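Local coordinates for protein adenosine deaminase 1 (Arthrobacter aurescens, PDB 3RYS) that probably catalyses the zinc-dependent hydrolytic deamination of adenine to hypoxanthine, a step of purine salvage and nitrogen catabolism, at residues Q60-L63 / D64-A68; D145-E148 / D149-L152; D171-E174 / V175-P179; M228-T231 / D232-Q235. One frame throughout, in Å; residues are numbered along the deposited sequence.

Interactions 1 and 3 both touch the bound adenine, and their centres lie about 15 Å apart. Interaction 1 is a stretch of helix beside the base. Interaction 3 is a loop that leaves strand 167-171 and binds the base through its backbone. The two are joined by Tyr67 OH and Ser172 OG, 2.9 Å apart. Interaction 2 opens helix 148-160, which precedes strand 167-171. Its Asp145 OD2 lies 2.9 Å from the same Ser172 OG, a weak hydrogen bond at most, so Ser172 lies where three of the contacts meet. Interaction 4 stands apart. Its centre is about 20 Å from that of interaction 3 and about 30 Å from those of interactions 1 and 2.

Interaction 1: Q60-L63 / D64-A68; sequences QSFL and DLYYA. With ADE (adenine), chain D.
Asp64 meets Gln60 one helical turn back, through both backbone and side chain. Its N-H bonds to the Gln60 carbonyl. Its OD1 takes an N-H from Gln60 NE2 at 3.0 Å, a bent bond of 142°. The donor stands above the carboxylate plane, while the acceptor lies in the plane of the amide. A bend in the Gln60 chain at chi2 turns the amide toward Asp64. Leu65 follows, with its CB 3.6 Å from Phe62 O. Tyr66 bonds to the Phe62 carbonyl through its backbone N. With CG opposite its own backbone N (chi1 173°), Tyr66 swings its ring to the ligand side. Its CB sits over one face of the Phe62 ring as a CH-pi contact, 4.0 Å from the centroid. The two rings meet obliquely, planes 36° apart, with Phe62 CZ 3.6 Å from Tyr66 CD2. Adenine C8 lies over one face of the Tyr66 ring, 3.7 Å from CZ. The Tyr66 hydroxyl is held by Asp103. Tyr67 N bonds to Leu63 O at 2.7 Å. Its side chain lies alongside that of Leu63, with CE2 3.7 Å from Leu63 CB. Leu63 CD2 in turn reaches to 3.6 Å from adenine N9. Adenine also meets the edge of the Phe62 ring, at CE2. Phe62, Leu63 and Tyr66 thus form an apolar and aromatic wall of the adenine pocket. Helix 59-69 lies across the loop ends of the barrel strands. Leu63 and Tyr67 face the loop after strand 167-171, Tyr66 reaches past the end of strand 95-102, and Phe62 packs among Phe56, Tyr284 and Phe285.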
loop_
_atom_site.group_PDB
_atom_site.type_symbol
_atom_site.label_atom_id
_atom_site.label_comp_id
_atom_site.label_asym_id
_atom_site.label_seq_id
_atom_site.Cartn_x
_atom_site.Cartn_y
_atom_site.Cartn_z
ATOM N N GLN A 60 -0.949 3.221 15.783
ATOM C CA GLN A 60 0.253 2.909 16.547
ATOM C C GLN A 60 0.281 1.461 17.036
ATOM O O GLN A 60 1.282 0.764 16.868
ATOM C CB GLN A 60 0.412 3.879 17.720
ATOM C CG GLN A 60 1.774 3.804 18.392
ATOM C CD GLN A 60 2.927 3.962 17.409
ATOM O OE1 GLN A 60 3.046 4.979 16.725
ATOM N NE2 GLN A 60 3.786 2.951 17.343
ATOM N N SER A 61 -0.817 1.011 17.639
ATOM C CA SER A 61 -0.892 -0.351 18.148
ATOM C C SER A 61 -0.571 -1.344 17.037
ATOM O O SER A 61 0.039 -2.388 17.278
ATOM C CB SER A 61 -2.274 -0.643 18.740
ATOM O OG SER A 61 -3.269 -0.704 17.732
ATOM N N PHE A 62 -0.980 -1.007 15.818
ATOM C CA PHE A 62 -0.706 -1.847 14.662
ATOM C C PHE A 62 0.768 -1.815 14.290
ATOM O O PHE A 62 1.403 -2.858 14.163
ATOM C CB PHE A 62 -1.548 -1.412 13.467
ATOM C CG PHE A 62 -0.925 -1.740 12.142
ATOM C CD1 PHE A 62 -0.902 -3.049 11.673
ATOM C CD2 PHE A 62 -0.357 -0.742 11.364
ATOM C CE1 PHE A 62 -0.326 -3.358 10.448
ATOM C CE2 PHE A 62 0.222 -1.043 10.143
ATOM C CZ PHE A 62 0.238 -2.354 9.683
ATOM N N LEU A 63 1.304 -0.611 14.105
ATOM C CA LEU A 63 2.712 -0.442 13.769
ATOM C C LEU A 63 3.599 -1.259 14.710
ATOM O O LEU A 63 4.555 -1.907 14.273
ATOM C CB LEU A 63 3.108 1.038 13.800
ATOM C CG LEU A 63 2.587 1.938 12.672
ATOM C CD1 LEU A 63 3.011 3.386 12.887
ATOM C CD2 LEU A 63 3.069 1.445 11.321
ATOM N N ASP A 64 3.275 -1.243 15.999
ATOM C CA ASP A 64 4.074 -1.975 16.977
ATOM C C ASP A 64 4.223 -3.449 16.604
ATOM O O ASP A 64 5.326 -3.995 16.629
ATOM C CB ASP A 64 3.488 -1.829 18.383
ATOM C CG ASP A 64 3.681 -0.434 18.949
ATOM O OD1 ASP A 64 4.591 0.278 18.478
ATOM O OD2 ASP A 64 2.919 -0.049 19.860
ATOM N N LEU A 65 3.113 -4.091 16.256
ATOM C CA LEU A 65 3.153 -5.484 15.826
ATOM C C LEU A 65 3.852 -5.589 14.467
ATOM O O LEU A 65 4.772 -6.391 14.279
ATOM C CB LEU A 65 1.737 -6.063 15.759
ATOM C CG LEU A 65 1.626 -7.559 15.455
ATOM C CD1 LEU A 65 2.205 -8.366 16.595
ATOM C CD2 LEU A 65 0.180 -7.951 15.196
ATOM N N TYR A 66 3.403 -4.757 13.534
ATOM C CA TYR A 66 3.961 -4.652 12.188
ATOM C C TYR A 66 5.491 -4.612 12.179
ATOM O O TYR A 66 6.134 -5.315 11.400
ATOM C CB TYR A 66 3.381 -3.396 11.539
ATOM C CG TYR A 66 3.940 -2.987 10.198
ATOM C CD1 TYR A 66 4.829 -1.926 10.098
ATOM C CD2 TYR A 66 3.537 -3.618 9.027
ATOM C CE1 TYR A 66 5.323 -1.518 8.875
ATOM C CE2 TYR A 66 4.026 -3.220 7.800
ATOM C CZ TYR A 66 4.922 -2.168 7.727
ATOM O OH TYR A 66 5.419 -1.757 6.509
ATOM N N TYR A 67 6.066 -3.794 13.052
ATOM C CA TYR A 67 7.519 -3.696 13.173
ATOM C C TYR A 67 8.117 -4.894 13.906
ATOM O O TYR A 67 9.183 -5.391 13.536
ATOM C CB TYR A 67 7.917 -2.393 13.871
ATOM C CG TYR A 67 7.623 -1.172 13.043
ATOM C CD1 TYR A 67 8.020 -1.108 11.716
ATOM C CD2 TYR A 67 6.943 -0.090 13.578
ATOM C CE1 TYR A 67 7.753 0.000 10.944
ATOM C CE2 TYR A 67 6.668 1.029 12.812
ATOM C CZ TYR A 67 7.076 1.066 11.494
ATOM O OH TYR A 67 6.813 2.169 10.716
ATOM N N ALA A 68 7.431 -5.352 14.949
ATOM C CA ALA A 68 7.904 -6.486 15.730
ATOM C C ALA A 68 8.097 -7.703 14.836
ATOM O O ALA A 68 9.099 -8.414 14.943
ATOM C CB ALA A 68 6.932 -6.804 16.845
HETATM N N9 ADE D . 2.888 1.520 7.733
HETATM C C8 ADE D . 2.367 0.404 7.134
HETATM N N7 ADE D . 1.099 0.514 6.796
HETATM C C5 ADE D . 0.767 1.797 7.210
HETATM C C6 ADE D . -0.437 2.532 7.145
HETATM N N6 ADE D . -1.564 2.041 6.616
HETATM N N1 ADE D . -0.433 3.788 7.646
HETATM C C2 ADE D . 0.701 4.269 8.176
HETATM N N3 ADE D . 1.893 3.678 8.294
HETATM C C4 ADE D . 1.856 2.432 7.788
#

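Interaction 2: D145-E148 / D149-L152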
loop_
_atom_site.group_PDB
_atom_site.type_symbol
_atom_site.label_atom_id
_atom_site.label_comp_id
_atom_site.label_asym_id
_atom_site.label_seq_id
_atom_site.Cartn_x
_atom_site.Cartn_y
_atom_site.Cartn_z
ATOM N N ASP A 145 8.300 9.029 11.533
ATOM C CA ASP A 145 8.645 9.253 12.943
ATOM C C ASP A 145 10.130 9.028 13.223
ATOM O O ASP A 145 10.536 8.823 14.363
ATOM C CB ASP A 145 7.776 8.414 13.890
ATOM C CG ASP A 145 7.696 6.951 13.481
ATOM O OD1 ASP A 145 8.456 6.523 12.585
ATOM O OD2 ASP A 145 6.865 6.226 14.066
ATOM N N MET A 146 10.929 9.053 12.166
ATOM C CA MET A 146 12.373 9.144 12.298
ATOM C C MET A 146 12.802 10.431 11.615
ATOM O O MET A 146 12.008 11.055 10.908
ATOM C CB MET A 146 13.069 7.947 11.661
ATOM C CG MET A 146 12.836 6.633 12.380
ATOM S SD MET A 146 13.979 5.372 11.789
ATOM C CE MET A 146 13.287 3.911 12.553
ATOM N N SER A 147 14.050 10.832 11.820
ATOM C CA SER A 147 14.499 12.126 11.327
ATOM C C SER A 147 14.452 12.189 9.805
ATOM O O SER A 147 14.479 11.158 9.128
ATOM C CB SER A 147 15.908 12.445 11.831
ATOM O OG SER A 147 16.879 11.634 11.195
ATOM N N GLU A 148 14.364 13.404 9.274
ATOM C CA GLU A 148 14.478 13.612 7.840
ATOM C C GLU A 148 15.910 13.348 7.393
ATOM O O GLU A 148 16.147 12.833 6.303
ATOM C CB GLU A 148 14.083 15.039 7.454
ATOM C CG GLU A 148 14.466 15.384 6.023
ATOM C CD GLU A 148 13.955 16.737 5.573
ATOM O OE1 GLU A 148 14.101 17.713 6.334
ATOM O OE2 GLU A 148 13.417 16.831 4.450
ATOM N N ASP A 149 16.866 13.703 8.243
ATOM C CA ASP A 149 18.270 13.593 7.875
ATOM C C ASP A 149 18.678 12.145 7.631
ATOM O O ASP A 149 19.442 11.856 6.706
ATOM C CB ASP A 149 19.166 14.251 8.931
ATOM C CG ASP A 149 19.096 15.771 8.890
ATOM O OD1 ASP A 149 18.856 16.332 7.797
ATOM O OD2 ASP A 149 19.284 16.407 9.950
ATOM N N SER A 150 18.159 11.237 8.453
ATOM C CA SER A 150 18.440 9.821 8.268
ATOM C C SER A 150 17.730 9.282 7.031
ATOM O O SER A 150 18.241 8.387 6.359
ATOM C CB SER A 150 18.042 9.017 9.501
ATOM O OG SER A 150 16.683 9.236 9.825
ATOM N N ALA A 151 16.557 9.830 6.730
ATOM C CA ALA A 151 15.835 9.458 5.518
ATOM C C ALA A 151 16.621 9.902 4.289
ATOM O O ALA A 151 16.688 9.189 3.284
ATOM C CB ALA A 151 14.446 10.069 5.512
ATOM N N LEU A 152 17.225 11.084 4.382
ATOM C CA LEU A 152 18.030 11.619 3.287
ATOM C C LEU A 152 19.291 10.794 3.071
ATOM O O LEU A 152 19.719 10.585 1.935
ATOM C CB LEU A 152 18.382 13.089 3.528
ATOM C CG LEU A 152 17.281 14.090 3.164
ATOM C CD1 LEU A 152 17.483 15.433 3.865
ATOM C CD2 LEU A 152 17.198 14.263 1.654
#
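Ser147 and Glu148 start the hydrogen-bond ladder of helix 148-160: Leu152 N bonds to Glu148 O at 2.8 Å, and Ala151 N bonds weakly to Ser147 O at 3.4 Å. Ser147 holds the N-cap position. Its hydroxyl meets that of Ser150, with Ser147 OG 2.8 Å from Ser150 OG. Either hydroxyl could be the donor. Each OG lies between its own backbone N and carbonyl carbon (chi1 71° in Ser147, 56° in Ser150), which turns the two hydroxyls together across the first turn. On another side of the turn, Glu148 and Leu152 run side by side and point the same way. Leu152 CD1 touches the aliphatic stem of Glu148, 3.7 Å from CG. The Glu148 chain is extended, and its carboxylate passes on to helix 183-191. There OE1 forms a salt bridge with Arg184 and OE2 accepts the N-H of Leu185. Leu152 packs on Arg184 and Arg188, and Ala151 on Leu185, so neighbouring wall helices are joined by both charge and apolar contact. This is a helix start with serine at the N-cap position, placed where a barrel strand, 135-143, hands over to the helix that follows it in a TIM-barrel fold.

Interaction 3: D171-E174 / V175-P179. With ADE (adenine), chain D.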
loop_
_atom_site.group_PDB
_atom_site.type_symbol
_atom_site.label_atom_id
_atom_site.label_comp_id
_atom_site.label_asym_id
_atom_site.label_seq_id
_atom_site.Cartn_x
_atom_site.Cartn_y
_atom_site.Cartn_z
ATOM N N ASP A 171 5.335 6.844 5.256
ATOM C CA ASP A 171 4.369 6.197 6.135
ATOM C C ASP A 171 4.800 6.205 7.604
ATOM O O ASP A 171 5.587 7.058 8.019
ATOM C CB ASP A 171 4.053 4.771 5.653
ATOM C CG ASP A 171 5.277 3.873 5.618
ATOM O OD1 ASP A 171 6.361 4.312 6.050
ATOM O OD2 ASP A 171 5.151 2.717 5.161
ATOM N N SER A 172 4.278 5.250 8.373
ATOM C CA SER A 172 4.456 5.198 9.824
ATOM C C SER A 172 3.575 6.236 10.543
ATOM O O SER A 172 2.700 6.847 9.923
ATOM C CB SER A 172 5.928 5.353 10.210
ATOM O OG SER A 172 6.141 4.901 11.534
ATOM N N ALA A 173 3.809 6.427 11.842
ATOM C CA ALA A 173 2.941 7.260 12.685
ATOM C C ALA A 173 2.710 8.676 12.139
ATOM O O ALA A 173 3.617 9.505 12.136
ATOM C CB ALA A 173 3.483 7.317 14.109
ATOM N N GLU A 174 1.484 8.952 11.701
ATOM C CA GLU A 174 1.190 10.209 11.015
ATOM C C GLU A 174 1.056 11.422 11.938
ATOM O O GLU A 174 1.727 12.437 11.746
ATOM C CB GLU A 174 -0.066 10.081 10.151
ATOM C CG GLU A 174 -0.374 11.356 9.372
ATOM C CD GLU A 174 -1.561 11.214 8.438
ATOM O OE1 GLU A 174 -2.296 10.208 8.546
ATOM O OE2 GLU A 174 -1.764 12.114 7.597
ATOM N N VAL A 175 0.179 11.319 12.930
ATOM C CA VAL A 175 -0.118 12.452 13.798
ATOM C C VAL A 175 1.136 13.011 14.467
ATOM O O VAL A 175 1.911 12.275 15.081
ATOM C CB VAL A 175 -1.175 12.088 14.861
ATOM C CG1 VAL A 175 -1.266 13.177 15.917
ATOM C CG2 VAL A 175 -2.532 11.861 14.202
ATOM N N GLY A 176 1.332 14.318 14.336
ATOM C CA GLY A 176 2.497 14.974 14.902
ATOM C C GLY A 176 3.733 14.868 14.024
ATOM O O GLY A 176 4.809 15.344 14.393
ATOM N N ASN A 177 3.579 14.241 12.863
ATOM C CA ASN A 177 4.676 14.090 11.917
ATOM C C ASN A 177 4.283 14.564 10.516
ATOM O O ASN A 177 4.145 13.758 9.595
ATOM C CB ASN A 177 5.140 12.635 11.873
ATOM C CG ASN A 177 5.773 12.182 13.181
ATOM O OD1 ASN A 177 6.752 12.769 13.651
ATOM N ND2 ASN A 177 5.222 11.126 13.769
ATOM N N PRO A 178 4.121 15.885 10.352
ATOM C CA PRO A 178 3.583 16.493 9.132
ATOM C C PRO A 178 4.457 16.209 7.921
ATOM O O PRO A 178 5.668 16.016 8.064
ATOM C CB PRO A 178 3.614 18.000 9.437
ATOM C CG PRO A 178 3.851 18.117 10.895
ATOM C CD PRO A 178 4.613 16.901 11.297
ATOM N N PRO A 179 3.844 16.194 6.730
ATOM C CA PRO A 179 4.554 15.987 5.466
ATOM C C PRO A 179 5.712 16.968 5.318
ATOM O O PRO A 179 6.784 16.583 4.851
ATOM C CB PRO A 179 3.476 16.277 4.420
ATOM C CG PRO A 179 2.194 15.945 5.106
ATOM C CD PRO A 179 2.393 16.362 6.533
HETATM N N9 ADE D . 2.888 1.520 7.733
HETATM C C8 ADE D . 2.367 0.404 7.134
HETATM N N7 ADE D . 1.099 0.514 6.796
HETATM C C5 ADE D . 0.767 1.797 7.210
HETATM C C6 ADE D . -0.437 2.532 7.145
HETATM N N6 ADE D . -1.564 2.041 6.616
HETATM N N1 ADE D . -0.433 3.788 7.646
HETATM C C2 ADE D . 0.701 4.269 8.176
HETATM N N3 ADE D . 1.893 3.678 8.294
HETATM C C4 ADE D . 1.856 2.432 7.788
#
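Asn177 turns its amide back toward Ala173, while Glu174 sends its carboxylate off in a widely different direction. Asn177 ND2 donates to Ala173 O at 2.8 Å, with an N-H...O angle of 153°. The donor is tilted 33° from the carbonyl plane, and the carbonyl oxygen is itself a little out of the amide plane. Asn177 has CG opposite its carbonyl carbon (chi1 -66°), and this brings ND2 to the Ala173 carbonyl oxygen. The backbone N of the same Asn177 bonds to the next carbonyl, Glu174 O, at 2.8 Å and closes a type II beta turn from Glu174 to Asn177. Gly176 takes the third place of the turn, with the positive phi that glycine readily adopts there. Two bonds from Asn177 therefore hold successive carbonyls, one by side chain and one by backbone. Glu174 is extended and reaches the loop after strand 195-200. Its OE1 accepts from Glu203 N and Gly204 N, and its OE2 from Gly201 N. This fastens the loop to the segment that carries Glu202, the predicted proton donor. At the other end, the Asp171 side chain and the Ser172 backbone meet adenine. Ser172 N donates to adenine N3 at 2.9 Å. Asp171 CB lies 3.6 Å from the same N3, and Asp171 OD2 is 3.6 Å from adenine N9. The chemistry implies that N3 is read as an acceptor by a main-chain N-H. The position of that N-H depends on the path of the loop rather than on a side-chain rotamer.

Interaction 4: M228-T231 / D232-Q235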
loop_
_atom_site.group_PDB
_atom_site.type_symbol
_atom_site.label_atom_id
_atom_site.label_comp_id
_atom_site.label_asym_id
_atom_site.label_seq_id
_atom_site.Cartn_x
_atom_site.Cartn_y
_atom_site.Cartn_z
ATOM N N MET A 228 -12.450 14.490 3.761
ATOM C CA MET A 228 -13.883 14.752 3.798
ATOM C C MET A 228 -14.250 15.825 4.824
ATOM O O MET A 228 -15.369 16.330 4.827
ATOM C CB MET A 228 -14.651 13.460 4.084
ATOM C CG MET A 228 -14.557 12.405 2.985
ATOM S SD MET A 228 -15.538 12.803 1.519
ATOM C CE MET A 228 -14.396 13.822 0.599
ATOM N N GLU A 229 -13.306 16.179 5.687
ATOM C CA GLU A 229 -13.571 17.156 6.737
ATOM C C GLU A 229 -13.435 18.587 6.239
ATOM O O GLU A 229 -13.790 19.538 6.935
ATOM C CB GLU A 229 -12.657 16.909 7.934
ATOM C CG GLU A 229 -12.949 15.588 8.619
ATOM C CD GLU A 229 -11.861 15.164 9.584
ATOM O OE1 GLU A 229 -10.978 15.992 9.911
ATOM O OE2 GLU A 229 -11.898 13.990 10.009
ATOM N N ASP A 230 -12.866 18.761 5.092
ATOM C CA ASP A 230 -12.712 20.059 4.557
ATOM C C ASP A 230 -13.250 20.122 3.147
ATOM O O ASP A 230 -12.742 19.494 2.266
ATOM C CB ASP A 230 -11.255 20.452 4.615
ATOM C CG ASP A 230 -11.026 21.855 4.247
ATOM O OD1 ASP A 230 -11.636 22.340 3.335
ATOM O OD2 ASP A 230 -10.232 22.490 4.878
ATOM N N THR A 231 -14.304 20.885 2.979
ATOM C CA THR A 231 -14.962 21.103 1.709
ATOM C C THR A 231 -14.051 21.483 0.601
ATOM O O THR A 231 -14.143 20.967 -0.445
ATOM C CB THR A 231 -16.020 22.175 1.864
ATOM O OG1 THR A 231 -17.201 21.574 2.340
ATOM C CG2 THR A 231 -16.306 22.863 0.584
ATOM N N ASP A 232 -13.135 22.382 0.832
ATOM C CA ASP A 232 -12.396 22.861 -0.287
ATOM C C ASP A 232 -11.064 22.226 -0.576
ATOM O O ASP A 232 -10.450 22.512 -1.550
ATOM C CB ASP A 232 -12.444 24.403 -0.440
ATOM C CG ASP A 232 -12.199 25.157 0.816
ATOM O OD1 ASP A 232 -11.164 25.025 1.395
ATOM O OD2 ASP A 232 -13.002 25.970 1.186
ATOM N N VAL A 233 -10.679 21.318 0.284
ATOM C CA VAL A 233 -9.646 20.309 0.052
ATOM C C VAL A 233 -10.254 19.227 -0.836
ATOM O O VAL A 233 -9.674 18.837 -1.851
ATOM C CB VAL A 233 -9.157 19.663 1.356
ATOM C CG1 VAL A 233 -8.176 18.543 1.049
ATOM C CG2 VAL A 233 -8.515 20.700 2.259
ATOM N N VAL A 234 -11.436 18.755 -0.445
ATOM C CA VAL A 234 -12.216 17.842 -1.269
ATOM C C VAL A 234 -12.370 18.427 -2.665
ATOM O O VAL A 234 -12.352 17.706 -3.659
ATOM C CB VAL A 234 -13.629 17.625 -0.683
ATOM C CG1 VAL A 234 -14.447 16.716 -1.589
ATOM C CG2 VAL A 234 -13.549 17.058 0.723
ATOM N N GLN A 235 -12.513 19.747 -2.719
ATOM C CA GLN A 235 -12.772 20.461 -3.963
ATOM C C GLN A 235 -11.583 20.364 -4.905
ATOM O O GLN A 235 -11.738 20.050 -6.084
ATOM C CB GLN A 235 -13.078 21.925 -3.662
ATOM C CG GLN A 235 -14.316 22.464 -4.343
ATOM C CD GLN A 235 -14.973 23.583 -3.541
ATOM O OE1 GLN A 235 -16.090 23.428 -3.039
ATOM N NE2 GLN A 235 -14.272 24.707 -3.399
#
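Asp230 folds its side chain over the start of helix 231-240 and against Val233. CB comes first, 3.6 Å from Val233 CG2, with the two side chains crossing at about a right angle. CG passes the same methyl, which also faces OD2. At the tip, OD1 does the bonding. OD1 accepts the N-H of Asp232 at 2.9 Å, with the donor nearly end-on to the C-O bond and an N-H...O angle of 138°. OD1 also accepts weakly from Val233 N at 3.4 Å. CG stands opposite the backbone N of Asp230 (chi1 -172°), and this carries OD1 over the first helical N-H groups. The pattern is an aspartate N-cap, and the bond to Asp232 N makes it an Asx turn. A negative carboxylate here would also suit the positive end of the helix dipole. The cap closes the loop that follows strand 220-221 in the barrel and opens the next wall helix. The backbone of Asp230 serves too, since its O accepts Val234 N at 3.1 Å. Asp232 brings a second carboxylate close, its OD1 3.3 Å from Asp230 OD1 and its plane 63° from the other. These like charges probably oppose each other to some degree. Met228 is bent at chi2 and chi3, and its CE meets Val234 CG2 at 3.3 Å; the two side chains cross at about a right angle. Both pack on Ile271. Thr231 and Gln235 lie side by side on the exposed flank, with Thr231 CG2 3.7 Å from Gln235 OE1.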